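Local coordinates for N-acetylglucosamine-6-phosphate deacetylase (Thermotoga maritima, PDB 1O12), which probably deacetylates N-acetylglucosamine 6-phosphate, as a metal-dependent hydrolase that uses one divalent cation per subunit, at residues S76-F81 against T88-T93; R110-I113 against S118-L121; K198-G203 against L231-L236. All blocks are in the same frame, centred on the assembly; numbering follows the deposited sequence.

Contact 1 (S76-F81 against T88-T93)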
ATOM      1  N   SER A  76     -27.096  21.609  19.079  1.00 40.94           N
ATOM      2  CA  SER A  76     -27.992  22.390  18.244  1.00 39.35           C
ATOM      3  C   SER A  76     -27.243  23.247  17.249  1.00 39.67           C
ATOM      4  O   SER A  76     -27.663  23.376  16.098  1.00 38.46           O
ATOM      5  CB  SER A  76     -28.861  23.299  19.096  1.00 39.86           C
ATOM      6  OG  SER A  76     -29.836  23.906  18.268  1.00 41.68           O
ATOM      7  N   GLU A  77     -26.142  23.851  17.685  1.00 40.13           N
ATOM      8  CA  GLU A  77     -25.377  24.690  16.768  1.00 42.51           C
ATOM      9  C   GLU A  77     -24.714  23.831  15.710  1.00 42.64           C
ATOM     10  O   GLU A  77     -24.817  24.130  14.512  1.00 43.75           O
ATOM     11  CB  GLU A  77     -24.312  25.534  17.491  1.00 42.59           C
ATOM     12  CG  GLU A  77     -24.873  26.649  18.335  1.00 43.59           C
ATOM     13  CD  GLU A  77     -25.444  26.134  19.636  1.00 48.61           C
ATOM     14  OE1 GLU A  77     -26.129  26.915  20.337  1.00 51.54           O
ATOM     15  OE2 GLU A  77     -25.202  24.946  19.973  1.00 49.96           O
HETATM   16  N   MSE A  78     -24.043  22.766  16.144  1.00 41.18           N
HETATM   17  CA  MSE A  78     -23.380  21.874  15.204  1.00 39.98           C
HETATM   18  C   MSE A  78     -24.367  21.348  14.172  1.00 38.59           C
HETATM   19  O   MSE A  78     -24.111  21.441  12.964  1.00 37.59           O
HETATM   20  CB  MSE A  78     -22.741  20.713  15.953  1.00 42.65           C
HETATM   21  CG  MSE A  78     -21.604  21.153  16.846  1.00 47.58           C
HETATM   22 SE   MSE A  78     -20.739  19.752  17.913  1.00 56.54          SE
HETATM   23  CE  MSE A  78     -19.814  18.784  16.489  1.00 52.93           C
ATOM     24  N   GLU A  79     -25.506  20.827  14.637  1.00 35.93           N
ATOM     25  CA  GLU A  79     -26.494  20.268  13.723  1.00 36.66           C
ATOM     26  C   GLU A  79     -26.931  21.221  12.616  1.00 38.26           C
ATOM     27  O   GLU A  79     -26.886  20.893  11.430  1.00 38.14           O
ATOM     28  CB  GLU A  79     -27.736  19.812  14.477  1.00 34.76           C
ATOM     29  CG  GLU A  79     -28.886  19.382  13.566  1.00 32.43           C
ATOM     30  CD  GLU A  79     -30.026  18.685  14.316  1.00 35.24           C
ATOM     31  OE1 GLU A  79     -31.037  18.325  13.672  1.00 33.51           O
ATOM     32  OE2 GLU A  79     -29.918  18.490  15.552  1.00 34.26           O
ATOM     33  N   GLU A  80     -27.367  22.396  13.036  1.00 39.18           N
ATOM     34  CA  GLU A  80     -27.845  23.424  12.161  1.00 38.99           C
ATOM     35  C   GLU A  80     -26.787  23.784  11.091  1.00 39.16           C
ATOM     36  O   GLU A  80     -27.108  23.918   9.906  1.00 38.95           O
ATOM     37  CB  GLU A  80     -28.240  24.630  13.031  1.00 42.18           C
ATOM     38  CG  GLU A  80     -28.992  25.731  12.318  1.00 46.65           C
ATOM     39  CD  GLU A  80     -29.966  25.197  11.253  1.00 50.12           C
ATOM     40  OE1 GLU A  80     -30.758  24.258  11.548  1.00 50.95           O
ATOM     41  OE2 GLU A  80     -29.935  25.732  10.115  1.00 50.40           O
ATOM     42  N   PHE A  81     -25.527  23.925  11.474  1.00 37.09           N
ATOM     43  CA  PHE A  81     -24.534  24.259  10.462  1.00 36.48           C
ATOM     44  C   PHE A  81     -24.304  23.115   9.477  1.00 36.16           C
ATOM     45  O   PHE A  81     -24.261  23.326   8.262  1.00 32.66           O
ATOM     46  CB  PHE A  81     -23.198  24.623  11.093  1.00 37.09           C
ATOM     47  CG  PHE A  81     -22.158  24.979  10.086  1.00 39.80           C
ATOM     48  CD1 PHE A  81     -22.273  26.153   9.339  1.00 40.95           C
ATOM     49  CD2 PHE A  81     -21.110  24.105   9.807  1.00 40.66           C
ATOM     50  CE1 PHE A  81     -21.356  26.457   8.308  1.00 42.00           C
ATOM     51  CE2 PHE A  81     -20.191  24.398   8.777  1.00 42.63           C
ATOM     52  CZ  PHE A  81     -20.320  25.578   8.028  1.00 42.02           C
ATOM     53  N   THR A  88     -26.438  14.850   7.134  1.00 31.31           N
ATOM     54  CA  THR A  88     -27.687  14.524   7.790  1.00 30.95           C
ATOM     55  C   THR A  88     -27.559  13.521   8.960  1.00 31.42           C
ATOM     56  O   THR A  88     -28.556  13.133   9.561  1.00 32.84           O
ATOM     57  CB  THR A  88     -28.689  13.996   6.768  1.00 31.25           C
ATOM     58  OG1 THR A  88     -28.095  12.925   6.030  1.00 30.79           O
ATOM     59  CG2 THR A  88     -29.103  15.095   5.821  1.00 31.08           C
ATOM     60  N   THR A  89     -26.344  13.072   9.247  1.00 29.53           N
ATOM     61  CA  THR A  89     -26.091  12.175  10.361  1.00 28.17           C
ATOM     62  C   THR A  89     -24.661  12.442  10.794  1.00 28.49           C
ATOM     63  O   THR A  89     -23.740  12.444   9.971  1.00 28.23           O
ATOM     64  CB  THR A  89     -26.185  10.669  10.011  1.00 27.28           C
ATOM     65  OG1 THR A  89     -27.489  10.350   9.526  1.00 30.73           O
ATOM     66  CG2 THR A  89     -25.931   9.827  11.264  1.00 27.70           C
ATOM     67  N   PHE A  90     -24.473  12.695  12.081  1.00 27.79           N
ATOM     68  CA  PHE A  90     -23.138  12.922  12.594  1.00 26.98           C
ATOM     69  C   PHE A  90     -22.983  12.405  14.022  1.00 27.88           C
ATOM     70  O   PHE A  90     -23.956  12.072  14.720  1.00 26.30           O
ATOM     71  CB  PHE A  90     -22.754  14.397  12.485  1.00 24.95           C
ATOM     72  CG  PHE A  90     -23.325  15.287  13.577  1.00 26.50           C
ATOM     73  CD1 PHE A  90     -22.514  15.714  14.645  1.00 28.30           C
ATOM     74  CD2 PHE A  90     -24.613  15.783  13.485  1.00 23.70           C
ATOM     75  CE1 PHE A  90     -22.996  16.640  15.591  1.00 27.68           C
ATOM     76  CE2 PHE A  90     -25.090  16.689  14.406  1.00 25.59           C
ATOM     77  CZ  PHE A  90     -24.280  17.123  15.466  1.00 26.04           C
ATOM     78  N   LEU A  91     -21.723  12.303  14.416  1.00 29.29           N
ATOM     79  CA  LEU A  91     -21.324  11.827  15.721  1.00 28.72           C
ATOM     80  C   LEU A  91     -20.426  12.909  16.312  1.00 29.35           C
ATOM     81  O   LEU A  91     -19.319  13.168  15.807  1.00 27.53           O
ATOM     82  CB  LEU A  91     -20.548  10.511  15.554  1.00 28.09           C
ATOM     83  CG  LEU A  91     -21.040   9.152  16.059  1.00 28.20           C
ATOM     84  CD1 LEU A  91     -22.541   9.014  15.929  1.00 25.03           C
ATOM     85  CD2 LEU A  91     -20.283   8.053  15.294  1.00 26.15           C
ATOM     86  N   ALA A  92     -20.937  13.557  17.358  1.00 30.89           N
ATOM     87  CA  ALA A  92     -20.213  14.590  18.095  1.00 30.35           C
ATOM     88  C   ALA A  92     -19.084  13.811  18.753  1.00 30.46           C
ATOM     89  O   ALA A  92     -19.311  12.932  19.553  1.00 32.49           O
ATOM     90  CB  ALA A  92     -21.126  15.214  19.133  1.00 30.13           C
ATOM     91  N   THR A  93     -17.859  14.138  18.392  1.00 32.74           N
ATOM     92  CA  THR A  93     -16.686  13.420  18.858  1.00 33.78           C
ATOM     93  C   THR A  93     -15.962  14.111  19.983  1.00 34.82           C
ATOM     94  O   THR A  93     -15.735  15.313  19.949  1.00 37.85           O
ATOM     95  CB  THR A  93     -15.719  13.208  17.663  1.00 33.57           C
ATOM     96  OG1 THR A  93     -16.493  12.798  16.524  1.00 32.53           O
ATOM     97  CG2 THR A  93     -14.663  12.139  17.970  1.00 31.12           C
TER
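Phe90 reaches from strand 88-93 up to the helix 76-81 and meets it just where Met78 and Glu79 follow each other. The far end of the ring does the touching: CZ lies 3.9 Å from Met78 CB, and CE2 is 3.9 Å from Glu79 CA, close against the helix backbone. In the selenomethionine side chain of Met78 a bend at the last torsion, chi3 71°, turns the methyl toward the ring, and Met78 CE comes 3.9 Å from Phe90 CE1. The two side chains cross at about a right angle, and the helix atoms approach the ring obliquely. No hydrogen bond joins the two segments; this is apolar packing, and Ile62 touches both Met78 and Phe90.

The contact changes character at Glu79. Its CB still packs on Phe90 CE2, at 4.1 Å, but the extended chain carries the carboxylate past the ring, where OE1 bonds the Tyr83 hydroxyl and OE2 goes on to Thr119. On the solvent side of the helix, Ser76, Glu77 and Glu80 are exposed and leave the strand alone. The buried aromatic between an amphipathic helix and a strand of the parallel barrel is the packing expected in a TIM barrel of the amidohydrolase family: helix 75-83 covers the outer face of strand 87-93, which follows it in the chain.

Contact 2 (R110-I113 against S118-L121)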
ATOM      1  N   ARG A 110     -27.890  12.485  25.119  1.00 37.03           N
ATOM      2  CA  ARG A 110     -29.047  11.619  25.336  1.00 36.77           C
ATOM      3  C   ARG A 110     -30.311  12.475  25.497  1.00 36.69           C
ATOM      4  O   ARG A 110     -31.353  12.149  24.934  1.00 36.67           O
ATOM      5  CB  ARG A 110     -28.856  10.762  26.599  1.00 37.58           C
ATOM      6  CG  ARG A 110     -29.991   9.725  26.909  1.00 35.85           C
ATOM      7  CD  ARG A 110     -30.059   9.416  28.438  1.00 36.36           C
ATOM      8  NE  ARG A 110     -30.357  10.626  29.224  1.00 36.64           N
ATOM      9  CZ  ARG A 110     -30.165  10.764  30.535  1.00 36.55           C
ATOM     10  NH1 ARG A 110     -29.677   9.771  31.253  1.00 37.10           N
ATOM     11  NH2 ARG A 110     -30.426  11.918  31.125  1.00 37.21           N
ATOM     12  N   ASP A 111     -30.212  13.567  26.254  1.00 35.15           N
ATOM     13  CA  ASP A 111     -31.360  14.439  26.462  1.00 35.68           C
ATOM     14  C   ASP A 111     -31.673  15.196  25.175  1.00 36.39           C
ATOM     15  O   ASP A 111     -32.846  15.473  24.851  1.00 37.15           O
ATOM     16  CB  ASP A 111     -31.102  15.468  27.579  1.00 36.11           C
ATOM     17  CG  ASP A 111     -30.931  14.842  28.953  1.00 35.92           C
ATOM     18  OD1 ASP A 111     -31.385  13.695  29.181  1.00 38.30           O
ATOM     19  OD2 ASP A 111     -30.351  15.522  29.822  1.00 36.46           O
ATOM     20  N   TYR A 112     -30.614  15.561  24.455  1.00 35.33           N
ATOM     21  CA  TYR A 112     -30.774  16.281  23.216  1.00 33.57           C
ATOM     22  C   TYR A 112     -31.464  15.396  22.179  1.00 33.71           C
ATOM     23  O   TYR A 112     -32.254  15.874  21.373  1.00 33.02           O
ATOM     24  CB  TYR A 112     -29.414  16.726  22.687  1.00 33.13           C
ATOM     25  CG  TYR A 112     -29.532  17.535  21.418  1.00 31.48           C
ATOM     26  CD1 TYR A 112     -29.794  18.894  21.476  1.00 30.34           C
ATOM     27  CD2 TYR A 112     -29.437  16.928  20.160  1.00 30.71           C
ATOM     28  CE1 TYR A 112     -29.960  19.642  20.332  1.00 31.03           C
ATOM     29  CE2 TYR A 112     -29.600  17.665  18.999  1.00 30.11           C
ATOM     30  CZ  TYR A 112     -29.861  19.032  19.084  1.00 32.86           C
ATOM     31  OH  TYR A 112     -29.999  19.824  17.941  1.00 33.13           O
ATOM     32  N   ILE A 113     -31.196  14.098  22.204  1.00 33.25           N
ATOM     33  CA  ILE A 113     -31.818  13.244  21.202  1.00 34.47           C
ATOM     34  C   ILE A 113     -33.304  13.012  21.495  1.00 36.17           C
ATOM     35  O   ILE A 113     -34.131  12.917  20.570  1.00 34.98           O
ATOM     36  CB  ILE A 113     -31.011  11.916  21.060  1.00 32.62           C
ATOM     37  CG1 ILE A 113     -29.641  12.265  20.451  1.00 32.34           C
ATOM     38  CG2 ILE A 113     -31.819  10.862  20.273  1.00 28.26           C
ATOM     39  CD1 ILE A 113     -28.690  11.080  20.195  1.00 32.91           C
ATOM     40  N   SER A 118     -35.918  14.041  15.491  1.00 36.25           N
ATOM     41  CA  SER A 118     -35.545  13.918  14.093  1.00 36.36           C
ATOM     42  C   SER A 118     -34.138  14.516  13.783  1.00 35.21           C
ATOM     43  O   SER A 118     -33.787  14.736  12.621  1.00 33.48           O
ATOM     44  CB  SER A 118     -36.626  14.525  13.173  1.00 35.00           C
ATOM     45  OG  SER A 118     -36.561  15.935  13.164  1.00 39.93           O
ATOM     46  N   THR A 119     -33.339  14.741  14.829  1.00 32.97           N
ATOM     47  CA  THR A 119     -31.980  15.284  14.695  1.00 31.72           C
ATOM     48  C   THR A 119     -30.976  14.462  13.857  1.00 31.28           C
ATOM     49  O   THR A 119     -31.111  13.244  13.659  1.00 29.97           O
ATOM     50  CB  THR A 119     -31.301  15.487  16.092  1.00 31.99           C
ATOM     51  OG1 THR A 119     -29.997  16.028  15.891  1.00 29.66           O
ATOM     52  CG2 THR A 119     -31.146  14.159  16.845  1.00 27.54           C
ATOM     53  N   SER A 120     -29.939  15.141  13.402  1.00 30.38           N
ATOM     54  CA  SER A 120     -28.906  14.480  12.629  1.00 30.47           C
ATOM     55  C   SER A 120     -27.882  13.863  13.594  1.00 30.67           C
ATOM     56  O   SER A 120     -27.007  13.111  13.190  1.00 31.95           O
ATOM     57  CB  SER A 120     -28.251  15.474  11.646  1.00 31.05           C
ATOM     58  OG  SER A 120     -27.854  16.688  12.284  1.00 33.15           O
ATOM     59  N   LEU A 121     -28.015  14.152  14.880  1.00 30.39           N
ATOM     60  CA  LEU A 121     -27.093  13.600  15.864  1.00 30.00           C
ATOM     61  C   LEU A 121     -27.397  12.135  16.204  1.00 29.97           C
ATOM     62  O   LEU A 121     -28.383  11.821  16.859  1.00 31.17           O
ATOM     63  CB  LEU A 121     -27.129  14.442  17.124  1.00 28.63           C
ATOM     64  CG  LEU A 121     -26.345  13.889  18.310  1.00 31.92           C
ATOM     65  CD1 LEU A 121     -24.852  14.128  18.104  1.00 32.29           C
ATOM     66  CD2 LEU A 121     -26.804  14.592  19.595  1.00 32.78           C
TER
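Leu121 CD2 is the methyl on which the helix 110-113 rests: Tyr112 CD2 touches it at 3.6 Å and Ile113 CG1 at 3.8 Å. Ile113 and Leu121 cross at about a right angle, and the tip of the isoleucine runs on to the backbone, with Ile113 CD1 3.4 Å from Leu121 O. Further along the tyrosine ring, Thr119 comes in at the edge, its OG1 lying near the ring plane and 3.5 Å from Tyr112 CE2. With CG anti to the backbone N (chi1 -178°), Tyr112 points its ring at the loop, and one side of the rim, CD2 and CE2, meets both partners.

The next shell fixes these groups. Thr119 OG1 accepts the N-H of Leu121 at 2.9 Å in an almost straight bond, 172° at the hydrogen, and this ties the threonine to the start of the strand. The same OG1 and the Tyr112 hydroxyl both bond to Glu79 OE2, so one carboxylate oxygen anchors both sides of the contact. The ring of Phe75 also meets that of Tyr112, while Phe90 and Ala92 pack on Leu121 from strand 87-93. Apart from this contact, Arg110 and Asp111 pair with each other on the helix in a side-on salt bridge: NE and NH2 both point to Asp111 OD1, which lies in the guanidinium plane, and NH2 is the nearer at 2.8 Å.

Thr119 to Leu121 form an ST turn, here placed in the loop that leads from helix 99-115 into strand 121-127 of the barrel.

Contact 3 (K198-G203 against L231-L236)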
ATOM      1  N   LYS A 198      -5.589  -9.431  16.852  1.00 42.10           N
ATOM      2  CA  LYS A 198      -6.297 -10.022  17.965  1.00 43.21           C
ATOM      3  C   LYS A 198      -7.683  -9.396  17.961  1.00 42.67           C
ATOM      4  O   LYS A 198      -8.682 -10.060  18.252  1.00 42.31           O
ATOM      5  CB  LYS A 198      -5.591  -9.692  19.278  1.00 46.27           C
ATOM      6  CG  LYS A 198      -5.188 -10.899  20.122  1.00 50.87           C
ATOM      7  CD  LYS A 198      -3.825 -10.656  20.813  1.00 54.03           C
ATOM      8  CE  LYS A 198      -2.645 -10.635  19.808  1.00 54.96           C
ATOM      9  NZ  LYS A 198      -1.330 -10.195  20.405  1.00 55.12           N
ATOM     10  N   PHE A 199      -7.744  -8.113  17.612  1.00 41.08           N
ATOM     11  CA  PHE A 199      -9.018  -7.425  17.577  1.00 40.20           C
ATOM     12  C   PHE A 199      -9.767  -7.604  16.278  1.00 39.89           C
ATOM     13  O   PHE A 199     -10.985  -7.574  16.264  1.00 40.29           O
ATOM     14  CB  PHE A 199      -8.842  -5.941  17.870  1.00 40.12           C
ATOM     15  CG  PHE A 199      -8.593  -5.649  19.307  1.00 39.60           C
ATOM     16  CD1 PHE A 199      -7.320  -5.765  19.839  1.00 40.23           C
ATOM     17  CD2 PHE A 199      -9.639  -5.292  20.141  1.00 38.58           C
ATOM     18  CE1 PHE A 199      -7.099  -5.526  21.195  1.00 41.16           C
ATOM     19  CE2 PHE A 199      -9.423  -5.057  21.484  1.00 38.86           C
ATOM     20  CZ  PHE A 199      -8.148  -5.174  22.012  1.00 38.93           C
ATOM     21  N   TYR A 200      -9.040  -7.784  15.186  1.00 40.62           N
ATOM     22  CA  TYR A 200      -9.666  -7.982  13.895  1.00 40.64           C
ATOM     23  C   TYR A 200     -10.389  -9.314  13.874  1.00 41.77           C
ATOM     24  O   TYR A 200     -11.417  -9.450  13.234  1.00 41.51           O
ATOM     25  CB  TYR A 200      -8.618  -7.977  12.799  1.00 40.76           C
ATOM     26  CG  TYR A 200      -9.174  -8.317  11.435  1.00 40.66           C
ATOM     27  CD1 TYR A 200      -9.916  -7.375  10.710  1.00 38.76           C
ATOM     28  CD2 TYR A 200      -8.938  -9.584  10.854  1.00 39.96           C
ATOM     29  CE1 TYR A 200     -10.407  -7.668   9.437  1.00 39.34           C
ATOM     30  CE2 TYR A 200      -9.427  -9.893   9.571  1.00 38.44           C
ATOM     31  CZ  TYR A 200     -10.153  -8.928   8.873  1.00 40.66           C
ATOM     32  OH  TYR A 200     -10.593  -9.191   7.598  1.00 41.31           O
ATOM     33  N   LYS A 201      -9.838 -10.302  14.573  1.00 43.78           N
ATOM     34  CA  LYS A 201     -10.447 -11.621  14.631  1.00 44.90           C
ATOM     35  C   LYS A 201     -11.735 -11.574  15.438  1.00 44.80           C
ATOM     36  O   LYS A 201     -12.581 -12.453  15.300  1.00 44.14           O
ATOM     37  CB  LYS A 201      -9.509 -12.610  15.297  1.00 48.21           C
ATOM     38  CG  LYS A 201      -8.173 -12.811  14.613  1.00 52.15           C
ATOM     39  CD  LYS A 201      -7.217 -13.575  15.557  1.00 54.00           C
ATOM     40  CE  LYS A 201      -5.894 -13.841  14.877  1.00 55.72           C
ATOM     41  NZ  LYS A 201      -6.108 -14.532  13.559  1.00 56.11           N
ATOM     42  N   GLU A 202     -11.879 -10.554  16.284  1.00 44.47           N
ATOM     43  CA  GLU A 202     -13.078 -10.422  17.112  1.00 44.24           C
ATOM     44  C   GLU A 202     -14.107  -9.477  16.510  1.00 42.61           C
ATOM     45  O   GLU A 202     -15.112  -9.164  17.144  1.00 40.85           O
ATOM     46  CB  GLU A 202     -12.722  -9.920  18.506  1.00 47.27           C
ATOM     47  CG  GLU A 202     -11.830 -10.834  19.343  1.00 53.01           C
ATOM     48  CD  GLU A 202     -12.406 -12.244  19.580  1.00 56.92           C
ATOM     49  OE1 GLU A 202     -13.642 -12.407  19.739  1.00 57.88           O
ATOM     50  OE2 GLU A 202     -11.596 -13.201  19.634  1.00 60.14           O
ATOM     51  N   GLY A 203     -13.844  -9.005  15.293  1.00 41.62           N
ATOM     52  CA  GLY A 203     -14.784  -8.112  14.646  1.00 37.85           C
ATOM     53  C   GLY A 203     -14.422  -6.644  14.562  1.00 38.27           C
ATOM     54  O   GLY A 203     -15.202  -5.871  14.022  1.00 40.38           O
ATOM     55  N   LEU A 231      -5.924  -5.723   4.890  1.00 34.28           N
ATOM     56  CA  LEU A 231      -7.245  -6.296   5.117  1.00 34.85           C
ATOM     57  C   LEU A 231      -8.349  -5.596   4.342  1.00 36.21           C
ATOM     58  O   LEU A 231      -8.678  -4.426   4.587  1.00 35.01           O
ATOM     59  CB  LEU A 231      -7.559  -6.275   6.615  1.00 34.91           C
ATOM     60  CG  LEU A 231      -6.450  -6.926   7.439  1.00 36.16           C
ATOM     61  CD1 LEU A 231      -6.670  -6.638   8.908  1.00 35.28           C
ATOM     62  CD2 LEU A 231      -6.394  -8.445   7.141  1.00 34.41           C
ATOM     63  N   ASP A 232      -8.944  -6.341   3.418  1.00 38.24           N
ATOM     64  CA  ASP A 232     -10.003  -5.820   2.564  1.00 39.81           C
ATOM     65  C   ASP A 232     -11.295  -5.338   3.203  1.00 38.89           C
ATOM     66  O   ASP A 232     -11.934  -4.454   2.658  1.00 38.12           O
ATOM     67  CB  ASP A 232     -10.309  -6.844   1.495  1.00 45.09           C
ATOM     68  CG  ASP A 232      -9.237  -6.876   0.421  1.00 51.75           C
ATOM     69  OD1 ASP A 232      -8.017  -6.797   0.780  1.00 54.64           O
ATOM     70  OD2 ASP A 232      -9.620  -6.975  -0.780  1.00 54.12           O
ATOM     71  N   ASP A 233     -11.681  -5.898   4.349  1.00 37.68           N
ATOM     72  CA  ASP A 233     -12.910  -5.457   5.003  1.00 36.93           C
ATOM     73  C   ASP A 233     -12.721  -4.515   6.203  1.00 35.27           C
ATOM     74  O   ASP A 233     -13.643  -4.330   6.985  1.00 35.44           O
ATOM     75  CB  ASP A 233     -13.730  -6.658   5.437  1.00 35.83           C
ATOM     76  CG  ASP A 233     -12.960  -7.557   6.315  1.00 37.92           C
ATOM     77  OD1 ASP A 233     -13.521  -8.579   6.757  1.00 37.84           O
ATOM     78  OD2 ASP A 233     -11.772  -7.233   6.560  1.00 40.29           O
ATOM     79  N   VAL A 234     -11.526  -3.958   6.351  1.00 33.37           N
ATOM     80  CA  VAL A 234     -11.218  -2.980   7.404  1.00 33.11           C
ATOM     81  C   VAL A 234     -11.374  -1.645   6.683  1.00 33.47           C
ATOM     82  O   VAL A 234     -10.715  -1.414   5.658  1.00 34.16           O
ATOM     83  CB  VAL A 234      -9.735  -3.051   7.879  1.00 31.81           C
ATOM     84  CG1 VAL A 234      -9.350  -1.757   8.582  1.00 29.38           C
ATOM     85  CG2 VAL A 234      -9.532  -4.207   8.804  1.00 29.17           C
ATOM     86  N   LYS A 235     -12.225  -0.764   7.185  1.00 32.22           N
ATOM     87  CA  LYS A 235     -12.383   0.513   6.503  1.00 32.27           C
ATOM     88  C   LYS A 235     -11.448   1.557   7.125  1.00 31.37           C
ATOM     89  O   LYS A 235     -11.114   1.462   8.309  1.00 31.53           O
ATOM     90  CB  LYS A 235     -13.842   0.974   6.568  1.00 32.48           C
ATOM     91  CG  LYS A 235     -14.849  -0.059   6.082  1.00 32.78           C
ATOM     92  CD  LYS A 235     -16.200   0.598   5.814  1.00 35.70           C
ATOM     93  CE  LYS A 235     -17.249  -0.408   5.369  1.00 37.51           C
ATOM     94  NZ  LYS A 235     -16.721  -1.320   4.305  1.00 41.24           N
ATOM     95  N   LEU A 236     -11.029   2.547   6.343  1.00 28.31           N
ATOM     96  CA  LEU A 236     -10.126   3.556   6.859  1.00 29.37           C
ATOM     97  C   LEU A 236     -10.744   4.924   6.756  1.00 31.17           C
ATOM     98  O   LEU A 236     -11.260   5.297   5.700  1.00 32.82           O
ATOM     99  CB  LEU A 236      -8.813   3.569   6.074  1.00 28.45           C
ATOM    100  CG  LEU A 236      -8.120   2.243   5.740  1.00 28.13           C
ATOM    101  CD1 LEU A 236      -6.844   2.500   4.959  1.00 28.13           C
ATOM    102  CD2 LEU A 236      -7.820   1.507   7.036  1.00 26.83           C
TER
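Two first torsions bring Tyr200 and Asp233 together. Tyr200 turns its CG away from the backbone N, chi1 174°, and sends its ring across to the loop 231-234; Asp233 takes chi1 56°, with CG between the backbone N and the carbonyl carbon, and swings its carboxylate round to the end of that ring. Tyr200 OH donates to the syn lone pair of Asp233 OD2 in a short bond of 2.5 Å. The acceptor lies near the ring plane, at the edge, although the carboxylate itself is turned 66° from the ring.

Leu231 covers a face of the same ring. Its CD1 stands over the centre, 3.8 Å from the Tyr200 centroid and nearly along the ring normal, a CH-pi contact. Val234 comes in obliquely, CG2 lying 3.6 Å from Tyr200 CE1. Replacing Tyr200 with an alanine would probably open a gap under Leu231 CD1 and beside Val234 CG2, and leave Asp233 OD2 without this hydroxyl donor.

The three partners sit on one type I turn, Leu231 to Val234, which follows helix 223-230 and runs into strand 235-239. Across from it, helix 193-200 ends in a Schellman motif with Gly203 as C-prime residue, just before strand 206-207. The tyrosine thus joins two successive helix-to-strand connections of the barrel, at the N-terminal ends of its parallel strands.

How the contacts relate
The three contacts come one after another along the chain, all within the amidohydrolase TIM-barrel range. Contacts 1 and 2 are neighbours, their centres 9 Å apart: strand 87-93 leads into helix 99-115, and Glu79 bridges the two. Contact 3 stands apart, its centre about 28 Å from that of contact 1, across the chain's centre, and about 30 Å from that of contact 2. Contact 1 sets a helix on a strand; contacts 2 and 3 join helices 99-115 and 193-200 to the loops that lead into strands 121-127 and 235-239. Those two lie away from the iron site of Glu127, His188 and His209, whereas strand 87-93 runs up to it, with Thr93 touching Glu127.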